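Local coordinates for iron-sulfur cluster assembly protein SufA (Escherichia coli, PDB 2D2A) that binds [2Fe-2S] and [4Fe-4S] clusters and transfers them to target proteins such as ferredoxin and aconitase, as part of a system for oxidative stress and iron limitation, at residues G63-V68 with D87-L92. Sequence-based numbering, arbitrary orientation.
Sequences GVRLGV and DKDDLL
Arg65 reaches a compact group of acidic residues single-handed: it is the one residue of 63-68 that touches 87-92, and it meets Asp87, Asp89 and Asp90 there. The contact is a worked example of how one arginine can join two non-adjacent strands through a two-pronged salt bridge. Its grip on Asp90 is side-on, with one nitrogen for each carboxylate oxygen. Arg65 NE donates to Asp90 OD2 at 3.0 Å in a nearly straight bond (170°), and although OD2 lies in the guanidinium plane, the donor stands above the plane of the carboxylate. The second prong, from Arg65 NH2 to Asp90 OD1, is also 3.0 Å long but more bent; it uses the syn lone pair of OD1, which is tilted from the guanidinium plane. The two flat groups are twisted 51° apart instead of coplanar. Arg65 NH2 extends the network through a long salt bridge to Asp89 OD2 at 3.6 Å, again at the guanidinium edge, while Asp87 contributes only its CB at 3.9 Å from Arg65 NH2. With CG anti to the backbone nitrogen (chi1 163°) and a bend at chi3, the arginine chain crosses the Asp90 side chain at about a right angle. A type I turn from Asp87 to Asp90, closed by the backbone bond from Asp90 N to Asp87 O, gathers the acids, whose mutual repulsion the arginine probably eases. A methionine in its place would probably leave the Asp90 carboxylate without its cationic partner and Asp89 without its long salt bridge. In the four-stranded sheet, strand 98-103 runs between 63-71 and 90-95, so the bridge passes across an intervening strand, where Arg65 and Asp89 both rest on Pro103; on its other flank, 63-71 pairs with 75-83.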
loop_
_atom_site.group_PDB
_atom_site.type_symbol
_atom_site.label_atom_id
_atom_site.label_comp_id
_atom_site.label_asym_id
_atom_site.label_seq_id
_atom_site.Cartn_x
_atom_site.Cartn_y
_atom_site.Cartn_z
ATOM N N GLY A 63 -6.767 2.686 -19.219
ATOM C CA GLY A 63 -7.050 3.475 -18.018
ATOM C C GLY A 63 -7.081 2.593 -16.773
ATOM O O GLY A 63 -6.608 1.522 -16.791
ATOM N N VAL A 64 -7.452 3.168 -15.664
ATOM C CA VAL A 64 -7.713 2.387 -14.409
ATOM C C VAL A 64 -9.247 2.435 -14.059
ATOM O O VAL A 64 -10.118 3.144 -14.651
ATOM C CB VAL A 64 -6.939 2.989 -13.355
ATOM C CG1 VAL A 64 -5.556 3.117 -13.803
ATOM C CG2 VAL A 64 -7.482 4.315 -12.952
ATOM N N ARG A 65 -9.639 1.517 -13.265
ATOM C CA ARG A 65 -11.074 1.338 -12.909
ATOM C C ARG A 65 -11.166 1.174 -11.371
ATOM O O ARG A 65 -10.456 0.325 -10.817
ATOM C CB ARG A 65 -11.626 0.143 -13.698
ATOM C CG ARG A 65 -13.032 -0.456 -13.121
ATOM C CD ARG A 65 -13.477 -1.454 -14.073
ATOM N NE ARG A 65 -14.879 -1.676 -14.293
ATOM C CZ ARG A 65 -15.601 -2.548 -13.687
ATOM N NH1 ARG A 65 -15.055 -3.232 -12.665
ATOM N NH2 ARG A 65 -16.903 -2.617 -14.057
ATOM N N LEU A 66 -11.919 2.031 -10.668
ATOM C CA LEU A 66 -12.226 1.820 -9.303
ATOM C C LEU A 66 -13.503 0.970 -9.073
ATOM O O LEU A 66 -14.573 1.302 -9.403
ATOM C CB LEU A 66 -12.566 3.127 -8.755
ATOM C CG LEU A 66 -11.716 3.702 -7.612
ATOM C CD1 LEU A 66 -12.312 5.060 -7.198
ATOM C CD2 LEU A 66 -11.363 2.804 -6.378
ATOM N N GLY A 67 -13.330 -0.133 -8.443
ATOM C CA GLY A 67 -14.398 -0.959 -7.921
ATOM C C GLY A 67 -14.283 -0.816 -6.464
ATOM O O GLY A 67 -13.383 -0.158 -5.906
ATOM N N VAL A 68 -15.244 -1.426 -5.818
ATOM C CA VAL A 68 -15.273 -1.614 -4.315
ATOM C C VAL A 68 -15.570 -3.124 -3.970
ATOM O O VAL A 68 -16.291 -3.710 -4.637
ATOM C CB VAL A 68 -16.352 -0.676 -3.673
ATOM C CG1 VAL A 68 -16.566 0.540 -4.482
ATOM C CG2 VAL A 68 -17.641 -1.385 -3.675
ATOM N N ASP A 87 -16.514 -2.143 -19.103
ATOM C CA ASP A 87 -17.894 -2.514 -19.120
ATOM C C ASP A 87 -18.880 -1.421 -19.611
ATOM O O ASP A 87 -18.589 -0.258 -19.569
ATOM C CB ASP A 87 -18.170 -3.031 -17.719
ATOM C CG ASP A 87 -19.238 -4.038 -17.678
ATOM O OD1 ASP A 87 -19.024 -5.278 -17.954
ATOM O OD2 ASP A 87 -20.382 -3.636 -17.320
ATOM N N LYS A 88 -20.004 -1.890 -20.200
ATOM C CA LYS A 88 -21.160 -1.092 -20.800
ATOM C C LYS A 88 -21.700 0.050 -19.821
ATOM O O LYS A 88 -21.706 1.229 -20.112
ATOM C CB LYS A 88 -22.344 -2.095 -21.379
ATOM N N ASP A 89 -22.107 -0.408 -18.662
ATOM C CA ASP A 89 -22.338 0.311 -17.464
ATOM C C ASP A 89 -21.178 1.287 -16.930
ATOM O O ASP A 89 -21.446 1.947 -15.916
ATOM C CB ASP A 89 -22.546 -0.753 -16.291
ATOM C CG ASP A 89 -21.052 -1.003 -15.313
ATOM O OD1 ASP A 89 -20.498 -0.007 -14.805
ATOM O OD2 ASP A 89 -20.378 -2.079 -14.990
ATOM N N ASP A 90 -19.909 1.343 -17.386
ATOM C CA ASP A 90 -18.987 2.184 -16.647
ATOM C C ASP A 90 -19.189 3.657 -17.031
ATOM O O ASP A 90 -19.604 3.998 -18.079
ATOM C CB ASP A 90 -17.530 1.776 -16.801
ATOM C CG ASP A 90 -17.175 0.487 -16.174
ATOM O OD1 ASP A 90 -17.856 -0.089 -15.354
ATOM O OD2 ASP A 90 -16.209 -0.219 -16.583
ATOM N N LEU A 91 -18.780 4.499 -16.123
ATOM C CA LEU A 91 -18.633 5.881 -16.303
ATOM C C LEU A 91 -17.197 6.225 -16.389
ATOM O O LEU A 91 -16.349 5.709 -15.692
ATOM C CB LEU A 91 -19.235 6.581 -15.059
ATOM C CG LEU A 91 -20.769 6.356 -14.729
ATOM C CD1 LEU A 91 -21.068 7.015 -13.418
ATOM C CD2 LEU A 91 -21.645 6.935 -15.947
ATOM N N LEU A 92 -16.997 7.296 -17.096
ATOM C CA LEU A 92 -15.702 7.735 -17.490
ATOM C C LEU A 92 -15.401 9.149 -16.961
ATOM O O LEU A 92 -16.119 10.034 -17.220
ATOM C CB LEU A 92 -15.529 7.588 -18.999
ATOM C CG LEU A 92 -14.326 8.115 -19.609
ATOM C CD1 LEU A 92 -13.068 7.480 -19.059
ATOM C CD2 LEU A 92 -14.214 7.937 -21.153
#